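Local coordinates for protein glutaredoxin-2 (Vaccinia virus, PDB 2G2Q) that passes disulfide bonds from a membrane-associated viral protein to other viral proteins, a thiol-disulfide transfer needed for virion morphogenesis and virus replication, at residues V19-Y30 with L101-E112. Numbering follows the deposited sequence.
Sequences VSDAVEELKSEY and LVNLEILKSEIE. With SO4 (sulfate ion), chain D.
Leu-26 fills the apolar centre: its CD1 methyl points tip to tip at Ile-111 CD1, 3.8 Å away, while CD2 touches Leu-104 CD2 and lies against the CG and CD methylenes of Lys-108. One turn back, the Val-23 side chain crosses that of Leu-107 at about a right angle, CG2 to CD2 3.7 Å. Ala-22, a small side chain, sits where the two backbones are closest, its CA 6.2 Å from that of Leu-104; its CB rests on Val-102 CG1 at 3.8 Å, and its carbonyl O faces Leu-104 CD2. Val-19 CG2 extends this apolar seam to Val-102 CG2.

Toward solvent the contact turns polar. Lys-108, with CG anti to its own N (chi1 -169°) and extended beyond, carries NZ past Leu-26 to a long salt bridge with Glu-29 OE1 (3.7 Å). Glu-29 OE2 lies 2.6 Å from Glu-112 OE1, the carboxylate planes 56° apart; so short a separation suggests that one acid is protonated.

The buried Tyr-30 ring slides past Ile-111, with CZ 3.6 Å from CG2, and its OH donates to sulfate O2 in the ring plane (2.6 Å). Lys-75, Asn-3 and Tyr-116 also bind this ion, probably picked up from the crystallisation liquor.

The short helical segments cross at -74° on one face of the thioredoxin-fold sheet: Val-23 and Ile-111 pack on strand 3-9, Val-19 and Leu-107 on strand 71-77, and Tyr-30, leading into strand 30-36, touches both.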
# COMPACT_ATOMS: atom_id res chain seq x y z
N VAL A 19 0.90 1.72 -8.06
CA VAL A 19 1.48 2.39 -6.91
C VAL A 19 3.01 2.19 -6.87
O VAL A 19 3.73 3.18 -6.77
CB VAL A 19 0.79 1.96 -5.62
CG1 VAL A 19 1.54 2.52 -4.41
CG2 VAL A 19 -0.65 2.46 -5.63
N SER A 20 3.49 0.95 -6.98
CA SER A 20 4.94 0.70 -7.07
C SER A 20 5.60 1.50 -8.17
O SER A 20 6.70 2.04 -7.97
CB SER A 20 5.24 -0.77 -7.30
OG SER A 20 4.80 -1.53 -6.18
N ASP A 21 4.96 1.57 -9.33
CA ASP A 21 5.46 2.34 -10.46
C ASP A 21 5.70 3.79 -10.10
O ASP A 21 6.78 4.33 -10.37
CB ASP A 21 4.52 2.25 -11.64
CG ASP A 21 4.80 1.05 -12.50
OD1 ASP A 21 5.23 0.01 -11.95
OD2 ASP A 21 4.60 1.14 -13.73
N ALA A 22 4.70 4.41 -9.47
CA ALA A 22 4.78 5.80 -9.02
C ALA A 22 5.90 5.94 -8.00
O ALA A 22 6.70 6.88 -8.06
CB ALA A 22 3.46 6.23 -8.41
N VAL A 23 5.97 4.98 -7.08
CA VAL A 23 6.97 5.02 -6.03
C VAL A 23 8.40 4.84 -6.58
O VAL A 23 9.37 5.33 -5.98
CB VAL A 23 6.64 4.03 -4.90
CG1 VAL A 23 7.68 4.09 -3.81
CG2 VAL A 23 5.27 4.36 -4.31
N GLU A 24 8.52 4.19 -7.74
CA GLU A 24 9.82 4.02 -8.40
C GLU A 24 10.45 5.34 -8.84
O GLU A 24 11.68 5.46 -8.92
CB GLU A 24 9.72 3.08 -9.61
CG GLU A 24 9.70 1.60 -9.26
CD GLU A 24 11.04 1.09 -8.73
OE1 GLU A 24 12.06 1.28 -9.43
OE2 GLU A 24 11.06 0.49 -7.63
N GLU A 25 9.62 6.34 -9.12
CA GLU A 25 10.12 7.65 -9.53
C GLU A 25 10.83 8.36 -8.37
O GLU A 25 11.49 9.37 -8.57
CB GLU A 25 8.98 8.48 -10.12
CG GLU A 25 8.55 7.94 -11.48
CD GLU A 25 7.19 8.44 -11.95
OE1 GLU A 25 7.05 8.75 -13.15
OE2 GLU A 25 6.27 8.51 -11.11
N LEU A 26 10.73 7.80 -7.18
CA LEU A 26 11.40 8.34 -5.99
C LEU A 26 12.61 7.50 -5.57
O LEU A 26 13.09 7.63 -4.44
CB LEU A 26 10.40 8.45 -4.82
CG LEU A 26 9.07 9.20 -5.02
CD1 LEU A 26 8.20 9.09 -3.76
CD2 LEU A 26 9.28 10.67 -5.40
N LYS A 27 13.13 6.67 -6.49
CA LYS A 27 14.28 5.77 -6.22
C LYS A 27 15.61 6.47 -5.89
O LYS A 27 16.51 5.87 -5.29
CB LYS A 27 14.50 4.77 -7.36
CG LYS A 27 14.96 5.37 -8.70
CD LYS A 27 14.86 4.32 -9.80
CE LYS A 27 14.47 4.91 -11.14
NZ LYS A 27 15.63 5.41 -11.92
N SER A 28 15.74 7.73 -6.31
CA SER A 28 16.94 8.47 -6.00
C SER A 28 16.88 8.94 -4.55
O SER A 28 17.87 9.42 -4.01
CB SER A 28 17.11 9.65 -6.96
OG SER A 28 16.20 10.69 -6.66
N GLU A 29 15.72 8.78 -3.93
CA GLU A 29 15.51 9.25 -2.57
C GLU A 29 15.32 8.09 -1.58
O GLU A 29 15.80 8.16 -0.45
CB GLU A 29 14.30 10.19 -2.54
CG GLU A 29 14.20 11.10 -1.31
CD GLU A 29 13.05 12.10 -1.44
OE1 GLU A 29 12.58 12.34 -2.58
OE2 GLU A 29 12.61 12.65 -0.40
N TYR A 30 14.64 7.04 -2.01
CA TYR A 30 14.40 5.90 -1.12
C TYR A 30 14.76 4.58 -1.75
O TYR A 30 14.57 4.39 -2.96
CB TYR A 30 12.93 5.83 -0.72
CG TYR A 30 12.37 7.05 -0.02
CD1 TYR A 30 11.69 8.02 -0.74
CD2 TYR A 30 12.51 7.21 1.36
CE1 TYR A 30 11.16 9.13 -0.10
CE2 TYR A 30 11.98 8.32 2.00
CZ TYR A 30 11.31 9.27 1.26
OH TYR A 30 10.78 10.39 1.87
N LEU A 101 -4.62 6.88 -11.32
CA LEU A 101 -4.88 6.15 -10.10
C LEU A 101 -4.04 6.73 -8.95
O LEU A 101 -4.51 6.82 -7.80
CB LEU A 101 -4.51 4.69 -10.34
CG LEU A 101 -4.92 3.57 -9.38
CD1 LEU A 101 -4.11 3.55 -8.08
CD2 LEU A 101 -6.43 3.62 -9.11
N VAL A 102 -2.80 7.10 -9.27
CA VAL A 102 -1.87 7.68 -8.32
C VAL A 102 -1.49 9.09 -8.74
O VAL A 102 -1.21 9.37 -9.91
CB VAL A 102 -0.56 6.84 -8.15
CG1 VAL A 102 0.13 7.21 -6.85
CG2 VAL A 102 -0.83 5.35 -8.19
N ASN A 103 -1.51 10.00 -7.78
CA ASN A 103 -1.02 11.34 -7.96
C ASN A 103 0.31 11.44 -7.21
O ASN A 103 0.34 11.44 -5.98
CB ASN A 103 -2.04 12.32 -7.43
CG ASN A 103 -1.62 13.75 -7.63
OD1 ASN A 103 -0.47 14.11 -7.40
ND2 ASN A 103 -2.56 14.58 -8.05
N LEU A 104 1.40 11.49 -7.97
CA LEU A 104 2.74 11.38 -7.42
C LEU A 104 3.04 12.52 -6.44
O LEU A 104 3.59 12.30 -5.35
CB LEU A 104 3.75 11.42 -8.57
CG LEU A 104 5.09 10.69 -8.55
CD1 LEU A 104 6.09 11.47 -9.42
CD2 LEU A 104 5.65 10.46 -7.13
N GLU A 105 2.66 13.73 -6.81
CA GLU A 105 3.00 14.89 -6.01
C GLU A 105 2.37 14.84 -4.61
O GLU A 105 2.98 15.27 -3.63
CB GLU A 105 2.65 16.19 -6.76
CG GLU A 105 3.28 16.29 -8.17
CD GLU A 105 4.81 16.44 -8.17
OE1 GLU A 105 5.51 15.66 -7.47
OE2 GLU A 105 5.32 17.34 -8.87
N ILE A 106 1.16 14.29 -4.51
CA ILE A 106 0.52 14.11 -3.20
C ILE A 106 1.15 12.94 -2.45
O ILE A 106 1.36 13.01 -1.24
CB ILE A 106 -1.02 13.95 -3.31
CG1 ILE A 106 -1.65 15.20 -3.94
CG2 ILE A 106 -1.64 13.67 -1.94
CD1 ILE A 106 -3.13 15.02 -4.34
N LEU A 107 1.47 11.88 -3.19
CA LEU A 107 2.11 10.72 -2.60
C LEU A 107 3.50 11.09 -2.05
O LEU A 107 3.84 10.71 -0.93
CB LEU A 107 2.19 9.56 -3.60
CG LEU A 107 2.80 8.27 -3.06
CD1 LEU A 107 2.02 7.70 -1.86
CD2 LEU A 107 2.92 7.23 -4.15
N LYS A 108 4.27 11.85 -2.82
CA LYS A 108 5.56 12.33 -2.36
C LYS A 108 5.43 13.09 -1.03
O LYS A 108 6.14 12.77 -0.06
CB LYS A 108 6.28 13.18 -3.41
CG LYS A 108 7.74 13.46 -3.04
CD LYS A 108 8.52 14.31 -4.05
CE LYS A 108 10.02 14.31 -3.68
NZ LYS A 108 10.93 14.92 -4.71
N SER A 109 4.53 14.08 -0.99
CA SER A 109 4.25 14.85 0.22
C SER A 109 3.92 13.94 1.41
O SER A 109 4.50 14.11 2.48
CB SER A 109 3.07 15.81 0.03
OG SER A 109 3.26 16.67 -1.07
N GLU A 110 2.99 13.01 1.21
CA GLU A 110 2.52 12.15 2.28
C GLU A 110 3.64 11.27 2.83
O GLU A 110 3.73 11.03 4.05
CB GLU A 110 1.33 11.29 1.82
CG GLU A 110 0.10 12.13 1.41
CD GLU A 110 -1.03 11.29 0.79
OE1 GLU A 110 -2.21 11.52 1.14
OE2 GLU A 110 -0.75 10.39 -0.03
N ILE A 111 4.50 10.79 1.93
CA ILE A 111 5.65 9.97 2.31
C ILE A 111 6.66 10.83 3.09
O ILE A 111 7.27 10.38 4.05
CB ILE A 111 6.35 9.36 1.07
CG1 ILE A 111 5.51 8.25 0.48
CG2 ILE A 111 7.76 8.84 1.43
CD1 ILE A 111 5.99 7.86 -0.92
N GLU A 112 6.82 12.07 2.66
CA GLU A 112 7.81 12.92 3.27
C GLU A 112 7.43 13.43 4.65
O GLU A 112 8.30 13.62 5.48
CB GLU A 112 8.23 14.03 2.31
CG GLU A 112 9.14 13.49 1.20
CD GLU A 112 9.58 14.55 0.22
OE1 GLU A 112 10.74 14.46 -0.26
OE2 GLU A 112 8.79 15.47 -0.09
S SO4 D . 12.32 10.98 5.10
O1 SO4 D . 12.13 10.49 6.46
O2 SO4 D . 11.06 10.92 4.37
O3 SO4 D . 12.78 12.36 5.18
O4 SO4 D . 13.33 10.16 4.42